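Local coordinates for protein putative methyltransferase (Emericella variicolor, PDB 7DMB) that acts in trans in calbistrin biosynthesis, probably as a methyltransferase, and binds S-adenosyl-L-homocysteine, at residues L26-L34 against P42-H50; Q227-I237 against Y252-D261. All coordinates share one frame; numbering follows the deposited sequence.

Overall arrangement
The two contacts belong to different edges of one methyltransferase fold. Interaction 2 pairs strand 255-259, an outermost strand of the seven-stranded mixed sheet, with strand 229-236 beside it, and the ends of both segments grip S-adenosyl-L-homocysteine through D236 and D261. Interaction 1 is a short hairpin near the start of the modelled chain, whose V32 and V45 pack on strand 358-366, the outermost strand at the other end of the sheet. It lies away from the ligand site. The centres of the two interactions are about 26 Å apart, their nearest atoms about 11 Å, and they do not touch. Along the chain, residues 26-50 complete interaction 1 before interaction 2 begins.

Interaction 1. Residues L26-L34 against P42-H50; sequences LSNWQTVDL and PTPVSQLLH
W29 and V45 meet at the open end of a small antiparallel β-hairpin formed by strands 31-32 and 43-44. The carbonyl oxygen of W29 lies 3.9 Å from CG1 of V45, while the indole of W29 turns away from V45 and packs on L361 and V364 of strand 358-366. Q30 follows with the main polar link at this end: its carbonyl O receives V45 N at 2.7 Å, in an almost straight bond whose donor stands 48° above the carbonyl plane. Water 1 donates to the same oxygen and accepts from S46 N, so it bridges the two chains beside that bond. V45 holds CG1 between its own backbone N and carbonyl carbon (chi1 69°), which lays this methyl against the backbone of Q30.

At T31 the strands pair without direct hydrogen bonds between T31 and P44, but CA of T31 makes a CA-H...O contact with T43 O at 3.1 Å. Its hydroxyl lies alongside the P42 ring. V32 and T43 then form the hydrogen-bonded pair: V32 N reaches T43 O at 2.7 Å, within the carbonyl plane, and T43 N returns to V32 O at 2.8 Å. The buried V32 side chain is the apolar centre of the hairpin. CD1 of L48 comes across it obliquely, 3.6 Å from V32 CB, and V45 CG2 approaches V32 CG2 more loosely at 4.4 Å. A363 and L379 of the large sheet take up other parts of V32, joining the hairpin to strands 358-366 and 375-382.

Just past the paired residues, D33 bonds through its backbone N to H362 NE2. Because CG stands opposite the backbone N (chi1 -164°), the carboxylate runs beside the P42 ring, and OD2 comes to rest 3.6 Å from P42 CD.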
loop_
_atom_site.group_PDB
_atom_site.type_symbol
_atom_site.label_atom_id
_atom_site.label_comp_id
_atom_site.label_asym_id
_atom_site.label_seq_id
_atom_site.Cartn_x
_atom_site.Cartn_y
_atom_site.Cartn_z
ATOM N N LEU A 26 3.361 -2.588 -20.276
ATOM C CA LEU A 26 4.098 -1.525 -19.586
ATOM C C LEU A 26 5.257 -0.905 -20.414
ATOM O O LEU A 26 6.111 -0.193 -19.867
ATOM C CB LEU A 26 4.653 -2.062 -18.260
ATOM C CG LEU A 26 3.873 -1.888 -16.951
ATOM C CD1 LEU A 26 2.379 -2.117 -17.142
ATOM C CD2 LEU A 26 4.448 -2.823 -15.869
ATOM N N SER A 27 5.275 -1.154 -21.731
ATOM C CA SER A 27 6.470 -0.842 -22.515
ATOM C C SER A 27 6.656 0.656 -22.780
ATOM O O SER A 27 7.766 1.079 -23.125
ATOM C CB SER A 27 6.456 -1.628 -23.841
ATOM O OG SER A 27 5.227 -1.484 -24.550
ATOM N N ASN A 28 5.631 1.479 -22.602
ATOM C CA ASN A 28 5.874 2.906 -22.785
ATOM C C ASN A 28 6.389 3.596 -21.528
ATOM O O ASN A 28 6.687 4.795 -21.580
ATOM C CB ASN A 28 4.607 3.610 -23.268
ATOM C CG ASN A 28 4.215 3.190 -24.675
ATOM O OD1 ASN A 28 3.111 2.701 -24.890
ATOM N ND2 ASN A 28 5.127 3.348 -25.630
ATOM N N TRP A 29 6.532 2.882 -20.413
ATOM C CA TRP A 29 6.873 3.498 -19.136
ATOM C C TRP A 29 8.143 2.904 -18.559
ATOM O O TRP A 29 8.259 2.668 -17.350
ATOM C CB TRP A 29 5.710 3.360 -18.162
ATOM C CG TRP A 29 4.427 3.878 -18.736
ATOM C CD1 TRP A 29 4.235 5.080 -19.353
ATOM C CD2 TRP A 29 3.154 3.206 -18.753
ATOM N NE1 TRP A 29 2.916 5.211 -19.739
ATOM C CE2 TRP A 29 2.231 4.076 -19.381
ATOM C CE3 TRP A 29 2.708 1.965 -18.292
ATOM C CZ2 TRP A 29 0.882 3.738 -19.566
ATOM C CZ3 TRP A 29 1.359 1.628 -18.471
ATOM C CH2 TRP A 29 0.468 2.518 -19.112
ATOM N N GLN A 30 9.124 2.669 -19.422
ATOM C CA GLN A 30 10.318 1.942 -19.028
ATOM C C GLN A 30 11.524 2.842 -18.762
ATOM O O GLN A 30 12.612 2.323 -18.510
ATOM C CB GLN A 30 10.662 0.901 -20.095
ATOM C CG GLN A 30 9.663 -0.241 -20.173
ATOM C CD GLN A 30 9.527 -0.972 -18.851
ATOM O OE1 GLN A 30 8.503 -0.867 -18.170
ATOM N NE2 GLN A 30 10.573 -1.697 -18.466
ATOM N N THR A 31 11.371 4.170 -18.816
ATOM C CA THR A 31 12.495 5.069 -18.562
ATOM C C THR A 31 12.063 6.267 -17.722
ATOM O O THR A 31 10.905 6.693 -17.755
ATOM C CB THR A 31 13.138 5.605 -19.856
ATOM O OG1 THR A 31 12.303 6.633 -20.409
ATOM C CG2 THR A 31 13.360 4.499 -20.884
ATOM N N VAL A 32 13.024 6.828 -16.987
ATOM C CA VAL A 32 12.816 8.016 -16.162
ATOM C C VAL A 32 13.670 9.141 -16.727
ATOM O O VAL A 32 14.885 8.977 -16.884
ATOM C CB VAL A 32 13.187 7.755 -14.693
ATOM C CG1 VAL A 32 13.247 9.069 -13.912
ATOM C CG2 VAL A 32 12.231 6.765 -14.045
ATOM N N ASP A 33 13.041 10.284 -17.021
ATOM C CA ASP A 33 13.750 11.484 -17.490
ATOM C C ASP A 33 13.264 12.692 -16.685
ATOM O O ASP A 33 12.263 13.328 -17.034
ATOM C CB ASP A 33 13.554 11.695 -18.989
ATOM C CG ASP A 33 14.570 12.667 -19.572
ATOM O OD1 ASP A 33 15.360 13.228 -18.792
ATOM O OD2 ASP A 33 14.585 12.869 -20.800
ATOM N N LEU A 34 13.984 13.005 -15.605
ATOM C CA LEU A 34 13.510 14.012 -14.659
ATOM C C LEU A 34 13.440 15.408 -15.274
ATOM O O LEU A 34 12.550 16.190 -14.917
ATOM C CB LEU A 34 14.402 14.018 -13.421
ATOM C CG LEU A 34 14.416 12.700 -12.647
ATOM C CD1 LEU A 34 15.440 12.760 -11.544
ATOM C CD2 LEU A 34 13.026 12.408 -12.070
ATOM N N PRO A 42 17.479 10.057 -20.141
ATOM C CA PRO A 42 16.563 9.024 -19.645
ATOM C C PRO A 42 17.322 7.828 -19.093
ATOM O O PRO A 42 18.317 7.376 -19.664
ATOM C CB PRO A 42 15.730 8.651 -20.878
ATOM C CG PRO A 42 16.415 9.277 -22.044
ATOM C CD PRO A 42 17.163 10.458 -21.519
ATOM N N THR A 43 16.850 7.332 -17.953
ATOM C CA THR A 43 17.428 6.185 -17.290
ATOM C C THR A 43 16.411 5.051 -17.305
ATOM O O THR A 43 15.223 5.298 -17.064
ATOM C CB THR A 43 17.829 6.542 -15.839
ATOM O OG1 THR A 43 18.720 7.670 -15.856
ATOM C CG2 THR A 43 18.521 5.369 -15.147
ATOM N N PRO A 44 16.812 3.820 -17.621
ATOM C CA PRO A 44 15.855 2.701 -17.576
ATOM C C PRO A 44 15.245 2.552 -16.190
ATOM O O PRO A 44 15.944 2.575 -15.174
ATOM C CB PRO A 44 16.708 1.484 -17.945
ATOM C CG PRO A 44 17.920 2.043 -18.629
ATOM C CD PRO A 44 18.167 3.390 -18.009
ATOM N N VAL A 45 13.921 2.403 -16.151
ATOM C CA VAL A 45 13.243 2.316 -14.864
ATOM C C VAL A 45 13.764 1.137 -14.053
ATOM O O VAL A 45 13.796 1.189 -12.813
ATOM C CB VAL A 45 11.715 2.253 -15.075
ATOM C CG1 VAL A 45 11.282 0.907 -15.712
ATOM C CG2 VAL A 45 10.983 2.541 -13.762
ATOM N N SER A 46 14.233 0.082 -14.734
ATOM C CA SER A 46 14.707 -1.116 -14.049
ATOM C C SER A 46 15.891 -0.837 -13.132
ATOM O O SER A 46 16.143 -1.616 -12.202
ATOM C CB SER A 46 15.078 -2.190 -15.075
ATOM O OG SER A 46 16.142 -1.753 -15.914
ATOM N N GLN A 47 16.621 0.249 -13.364
ATOM C CA GLN A 47 17.690 0.636 -12.458
ATOM C C GLN A 47 17.195 1.468 -11.281
ATOM O O GLN A 47 17.965 1.696 -10.341
ATOM C CB GLN A 47 18.774 1.420 -13.213
ATOM C CG GLN A 47 19.972 0.575 -13.615
ATOM C CD GLN A 47 19.650 -0.334 -14.779
ATOM O OE1 GLN A 47 19.753 -1.564 -14.679
ATOM N NE2 GLN A 47 19.239 0.267 -15.896
ATOM N N LEU A 48 15.943 1.915 -11.302
ATOM C CA LEU A 48 15.455 2.892 -10.336
ATOM C C LEU A 48 14.309 2.391 -9.470
ATOM O O LEU A 48 14.250 2.742 -8.289
ATOM C CB LEU A 48 15.023 4.164 -11.076
ATOM C CG LEU A 48 16.136 4.786 -11.920
ATOM C CD1 LEU A 48 15.576 5.894 -12.793
ATOM C CD2 LEU A 48 17.254 5.308 -11.010
ATOM N N LEU A 49 13.379 1.618 -10.039
ATOM C CA LEU A 49 12.262 1.008 -9.321
ATOM C C LEU A 49 12.216 -0.457 -9.748
ATOM O O LEU A 49 11.913 -0.748 -10.908
ATOM C CB LEU A 49 10.926 1.709 -9.636
ATOM C CG LEU A 49 10.758 3.233 -9.467
ATOM C CD1 LEU A 49 9.475 3.754 -10.154
ATOM C CD2 LEU A 49 10.770 3.634 -7.989
ATOM N N HIS A 50 12.550 -1.376 -8.848
ATOM C CA HIS A 50 12.560 -2.789 -9.206
ATOM C C HIS A 50 12.258 -3.620 -7.969
ATOM O O HIS A 50 12.271 -3.105 -6.842
ATOM C CB HIS A 50 13.903 -3.201 -9.825
ATOM C CG HIS A 50 15.067 -3.031 -8.905
ATOM N ND1 HIS A 50 15.386 -3.953 -7.932
ATOM C CD2 HIS A 50 15.995 -2.046 -8.814
ATOM C CE1 HIS A 50 16.458 -3.541 -7.274
ATOM N NE2 HIS A 50 16.846 -2.386 -7.790
HETATM O O HOH W 1 13.987 -0.505 -17.672
#

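Interaction 2. Residues Q227-I237 against Y252-D261; sequences QLYSSYVFTDI and YDNVEYRALD. With SAH (S-adenosyl-L-homocysteine), chain C.
CE1 of Y257 sits over one face of the F234 ring, offset toward its rim, with the two ring planes 35° apart and F234 CD2 3.8 Å from Y257 CD1. A245 of helix 242-248 touches the side chains of both residues. The Y229 ring carries water 2 over the centre of one face and has N254 O at its edge. That water donates to Q227 OE1 and Y229 O and accepts from N254 ND2. The Y229 hydroxyl donates to D253 O at 2.6 Å, in the carbonyl plane, while Q227 NE2 meets D253 OD2 at 3.0 Å from above the carboxylate plane.

From here the strands run parallel, as the two strands of a β-α-β crossover through helix 242-248, part of the Rossmann-like methyltransferase fold. Y232 N bonds to N254 O, Y232 O accepts E256 N, and F234 repeats the pattern with E256 O and R258 N.

Farther along, T235 OG1, which also bonds to E204 O, shares water 3 with L260 O. D236 O accepts L260 N at 2.7 Å. The D236 carboxylate then takes both ribose hydroxyls of S-adenosyl-L-homocysteine, O2' on OD1 at 2.7 Å and O3' on OD2 at 2.6 Å. CG1 of I237 stands opposite its backbone N (chi1 -162°), which carries CD1 alongside the D261 side chain, 3.6 Å from D261 CG; D261 OD2 accepts the adenine N6 at 3.0 Å and also bonds to S263 OG.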
loop_
_atom_site.group_PDB
_atom_site.type_symbol
_atom_site.label_atom_id
_atom_site.label_comp_id
_atom_site.label_asym_id
_atom_site.label_seq_id
_atom_site.Cartn_x
_atom_site.Cartn_y
_atom_site.Cartn_z
ATOM N N GLN A 227 22.526 15.328 2.992
ATOM C CA GLN A 227 21.064 15.304 2.992
ATOM C C GLN A 227 20.582 15.917 1.685
ATOM O O GLN A 227 20.759 17.120 1.458
ATOM C CB GLN A 227 20.505 16.047 4.205
ATOM C CG GLN A 227 21.041 15.446 5.519
ATOM C CD GLN A 227 20.470 16.110 6.754
ATOM O OE1 GLN A 227 19.516 16.885 6.667
ATOM N NE2 GLN A 227 21.044 15.803 7.913
ATOM N N LEU A 228 19.995 15.085 0.819
ATOM C CA LEU A 228 19.689 15.507 -0.547
ATOM C C LEU A 228 18.305 16.133 -0.667
ATOM O O LEU A 228 17.643 16.003 -1.701
ATOM C CB LEU A 228 19.813 14.331 -1.519
ATOM C CG LEU A 228 21.142 13.583 -1.527
ATOM C CD1 LEU A 228 21.155 12.482 -2.592
ATOM C CD2 LEU A 228 22.289 14.570 -1.733
ATOM N N TYR A 229 17.869 16.827 0.375
ATOM C CA TYR A 229 16.578 17.482 0.383
ATOM C C TYR A 229 16.688 18.703 1.275
ATOM O O TYR A 229 17.524 18.745 2.178
ATOM C CB TYR A 229 15.466 16.548 0.895
ATOM C CG TYR A 229 15.632 16.086 2.335
ATOM C CD1 TYR A 229 14.823 16.593 3.348
ATOM C CD2 TYR A 229 16.603 15.148 2.679
ATOM C CE1 TYR A 229 14.983 16.184 4.658
ATOM C CE2 TYR A 229 16.751 14.719 3.982
ATOM C CZ TYR A 229 15.939 15.243 4.965
ATOM O OH TYR A 229 16.106 14.821 6.257
ATOM N N SER A 230 15.846 19.697 1.010
ATOM C CA SER A 230 15.759 20.857 1.884
ATOM C C SER A 230 14.688 20.686 2.948
ATOM O O SER A 230 14.822 21.224 4.053
ATOM C CB SER A 230 15.487 22.131 1.057
ATOM O OG SER A 230 14.266 22.040 0.328
ATOM N N SER A 231 13.653 19.908 2.651
ATOM C CA SER A 231 12.452 19.897 3.467
ATOM C C SER A 231 11.683 18.620 3.145
ATOM O O SER A 231 11.412 18.341 1.970
ATOM C CB SER A 231 11.614 21.149 3.162
ATOM O OG SER A 231 10.426 21.211 3.915
ATOM N N TYR A 232 11.343 17.849 4.174
ATOM C CA TYR A 232 10.437 16.708 4.033
ATOM C C TYR A 232 9.176 17.004 4.832
ATOM O O TYR A 232 9.225 17.079 6.064
ATOM C CB TYR A 232 11.097 15.408 4.508
ATOM C CG TYR A 232 10.397 14.145 4.040
ATOM C CD1 TYR A 232 10.987 13.319 3.091
ATOM C CD2 TYR A 232 9.143 13.783 4.540
ATOM C CE1 TYR A 232 10.360 12.176 2.645
ATOM C CE2 TYR A 232 8.498 12.631 4.087
ATOM C CZ TYR A 232 9.116 11.827 3.146
ATOM O OH TYR A 232 8.506 10.676 2.685
ATOM N N VAL A 233 8.048 17.165 4.144
ATOM C CA VAL A 233 6.754 17.359 4.797
ATOM C C VAL A 233 6.073 15.993 4.893
ATOM O O VAL A 233 5.610 15.436 3.898
ATOM C CB VAL A 233 5.890 18.387 4.064
ATOM C CG1 VAL A 233 4.615 18.620 4.838
ATOM C CG2 VAL A 233 6.670 19.717 3.866
ATOM N N PHE A 234 6.060 15.441 6.103
ATOM C CA PHE A 234 5.366 14.199 6.438
ATOM C C PHE A 234 3.911 14.531 6.742
ATOM O O PHE A 234 3.633 15.272 7.692
ATOM C CB PHE A 234 6.063 13.565 7.646
ATOM C CG PHE A 234 5.513 12.215 8.091
ATOM C CD1 PHE A 234 6.263 11.064 7.920
ATOM C CD2 PHE A 234 4.293 12.111 8.751
ATOM C CE1 PHE A 234 5.789 9.823 8.352
ATOM C CE2 PHE A 234 3.814 10.884 9.189
ATOM C CZ PHE A 234 4.558 9.736 8.985
ATOM N N THR A 235 2.979 14.032 5.929
ATOM C CA THR A 235 1.569 14.307 6.178
ATOM C C THR A 235 0.761 13.021 6.216
ATOM O O THR A 235 1.151 11.977 5.677
ATOM C CB THR A 235 0.932 15.277 5.147
ATOM O OG1 THR A 235 0.783 14.644 3.866
ATOM C CG2 THR A 235 1.774 16.542 5.012
ATOM N N ASP A 236 -0.380 13.132 6.889
ATOM C CA ASP A 236 -1.406 12.106 6.928
ATOM C C ASP A 236 -2.716 12.844 7.131
ATOM O O ASP A 236 -2.731 14.024 7.497
ATOM C CB ASP A 236 -1.157 11.068 8.046
ATOM C CG ASP A 236 -1.955 9.770 7.845
ATOM O OD1 ASP A 236 -3.112 9.700 8.318
ATOM O OD2 ASP A 236 -1.429 8.833 7.203
ATOM N N ILE A 237 -3.822 12.160 6.861
ATOM C CA ILE A 237 -5.097 12.752 7.235
ATOM C C ILE A 237 -5.288 12.727 8.746
ATOM O O ILE A 237 -6.060 13.528 9.290
ATOM C CB ILE A 237 -6.257 12.028 6.535
ATOM C CG1 ILE A 237 -7.521 12.899 6.564
ATOM C CG2 ILE A 237 -6.485 10.657 7.170
ATOM C CD1 ILE A 237 -8.706 12.322 5.779
ATOM N N TYR A 252 16.562 12.200 11.320
ATOM C CA TYR A 252 16.577 13.033 10.120
ATOM C C TYR A 252 16.202 14.482 10.415
ATOM O O TYR A 252 15.280 14.755 11.189
ATOM C CB TYR A 252 15.637 12.464 9.059
ATOM C CG TYR A 252 16.005 11.053 8.679
ATOM C CD1 TYR A 252 17.085 10.803 7.849
ATOM C CD2 TYR A 252 15.290 9.970 9.173
ATOM C CE1 TYR A 252 17.440 9.512 7.504
ATOM C CE2 TYR A 252 15.628 8.669 8.825
ATOM C CZ TYR A 252 16.707 8.449 7.992
ATOM O OH TYR A 252 17.077 7.171 7.650
ATOM N N ASP A 253 16.922 15.407 9.783
ATOM C CA ASP A 253 16.697 16.836 9.945
ATOM C C ASP A 253 15.672 17.343 8.939
ATOM O O ASP A 253 15.432 16.725 7.894
ATOM C CB ASP A 253 17.991 17.626 9.759
ATOM C CG ASP A 253 19.097 17.189 10.708
ATOM O OD1 ASP A 253 18.791 16.685 11.810
ATOM O OD2 ASP A 253 20.283 17.364 10.347
ATOM N N ASN A 254 15.073 18.490 9.275
ATOM C CA ASN A 254 14.225 19.246 8.356
ATOM C C ASN A 254 12.981 18.459 7.942
ATOM O O ASN A 254 12.554 18.502 6.785
ATOM C CB ASN A 254 15.014 19.694 7.122
ATOM C CG ASN A 254 16.159 20.640 7.469
ATOM O OD1 ASN A 254 15.998 21.545 8.275
ATOM N ND2 ASN A 254 17.316 20.428 6.857
ATOM N N VAL A 255 12.381 17.749 8.889
ATOM C CA VAL A 255 11.111 17.064 8.675
ATOM C C VAL A 255 10.016 17.846 9.396
ATOM O O VAL A 255 10.198 18.260 10.545
ATOM C CB VAL A 255 11.179 15.603 9.159
ATOM C CG1 VAL A 255 9.947 14.814 8.719
ATOM C CG2 VAL A 255 12.456 14.935 8.643
ATOM N N GLU A 256 8.891 18.074 8.715
ATOM C CA GLU A 256 7.700 18.621 9.351
ATOM C C GLU A 256 6.588 17.580 9.352
ATOM O O GLU A 256 6.563 16.661 8.524
ATOM C CB GLU A 256 7.212 19.895 8.652
ATOM C CG GLU A 256 8.251 21.005 8.637
ATOM C CD GLU A 256 7.787 22.218 7.853
ATOM O OE1 GLU A 256 6.685 22.736 8.151
ATOM O OE2 GLU A 256 8.525 22.639 6.931
ATOM N N TYR A 257 5.654 17.746 10.284
ATOM C CA TYR A 257 4.589 16.771 10.525
ATOM C C TYR A 257 3.270 17.542 10.590
ATOM O O TYR A 257 2.979 18.207 11.588
ATOM C CB TYR A 257 4.868 15.985 11.806
ATOM C CG TYR A 257 6.195 15.230 11.788
ATOM C CD1 TYR A 257 6.222 13.866 11.581
ATOM C CD2 TYR A 257 7.418 15.886 11.974
ATOM C CE1 TYR A 257 7.408 13.163 11.560
ATOM C CE2 TYR A 257 8.617 15.193 11.946
ATOM C CZ TYR A 257 8.602 13.823 11.744
ATOM O OH TYR A 257 9.768 13.083 11.717
ATOM N N ARG A 258 2.479 17.466 9.522
ATOM C CA ARG A 258 1.324 18.329 9.334
ATOM C C ARG A 258 0.168 17.508 8.773
ATOM O O ARG A 258 0.375 16.652 7.907
ATOM C CB ARG A 258 1.660 19.495 8.385
ATOM C CG ARG A 258 2.885 20.369 8.795
ATOM C CD ARG A 258 3.177 21.497 7.756
ATOM N NE ARG A 258 1.999 22.322 7.505
ATOM C CZ ARG A 258 1.809 23.083 6.433
ATOM N NH1 ARG A 258 2.720 23.141 5.474
ATOM N NH2 ARG A 258 0.687 23.781 6.314
ATOM N N ALA A 259 -1.047 17.761 9.258
ATOM C CA ALA A 259 -2.196 17.006 8.763
ATOM C C ALA A 259 -2.583 17.473 7.363
ATOM O O ALA A 259 -2.392 18.638 6.999
ATOM C CB ALA A 259 -3.392 17.148 9.705
ATOM N N LEU A 260 -3.130 16.547 6.569
ATOM C CA LEU A 260 -3.563 16.866 5.211
ATOM C C LEU A 260 -4.520 15.797 4.706
ATOM O O LEU A 260 -4.214 14.595 4.756
ATOM C CB LEU A 260 -2.381 16.986 4.253
ATOM C CG LEU A 260 -2.813 17.091 2.790
ATOM C CD1 LEU A 260 -3.575 18.401 2.575
ATOM C CD2 LEU A 260 -1.627 17.024 1.856
ATOM N N ASP A 261 -5.673 16.256 4.222
ATOM C CA ASP A 261 -6.680 15.435 3.560
ATOM C C ASP A 261 -6.551 15.690 2.064
ATOM O O ASP A 261 -6.979 16.743 1.576
ATOM C CB ASP A 261 -8.073 15.806 4.064
ATOM C CG ASP A 261 -9.188 14.976 3.428
ATOM O OD1 ASP A 261 -10.325 15.091 3.928
ATOM O OD2 ASP A 261 -8.948 14.245 2.428
HETATM N N SAH C . 1.640 4.966 3.930
HETATM C CA SAH C . 1.047 4.012 4.907
HETATM C CB SAH C . 0.474 2.769 4.217
HETATM C CG SAH C . -0.909 2.996 3.645
HETATM S SD SAH C . -2.213 3.187 4.900
HETATM C C SAH C . 2.118 3.595 5.919
HETATM O O SAH C . 1.757 3.524 7.112
HETATM O OXT SAH C . 3.274 3.386 5.479
HETATM C "C5'" SAH C . -3.100 4.631 4.259
HETATM C "C4'" SAH C . -2.752 5.894 5.016
HETATM O "O4'" SAH C . -3.346 7.027 4.335
HETATM C "C3'" SAH C . -3.282 5.923 6.452
HETATM O "O3'" SAH C . -2.246 6.347 7.328
HETATM C "C2'" SAH C . -4.455 6.906 6.373
HETATM O "O2'" SAH C . -4.710 7.623 7.562
HETATM C "C1'" SAH C . -4.004 7.849 5.266
HETATM N N9 SAH C . -5.119 8.498 4.585
HETATM C C8 SAH C . -6.352 7.941 4.359
HETATM N N7 SAH C . -7.173 8.730 3.715
HETATM C C5 SAH C . -6.443 9.891 3.513
HETATM C C6 SAH C . -6.765 11.110 2.886
HETATM N N6 SAH C . -7.950 11.367 2.341
HETATM N N1 SAH C . -5.805 12.067 2.851
HETATM C C2 SAH C . -4.616 11.800 3.406
HETATM N N3 SAH C . -4.202 10.693 4.016
HETATM C C4 SAH C . -5.171 9.761 4.042
HETATM O O HOH W 2 18.025 18.342 4.937
HETATM O O HOH W 3 -1.877 13.280 3.869
#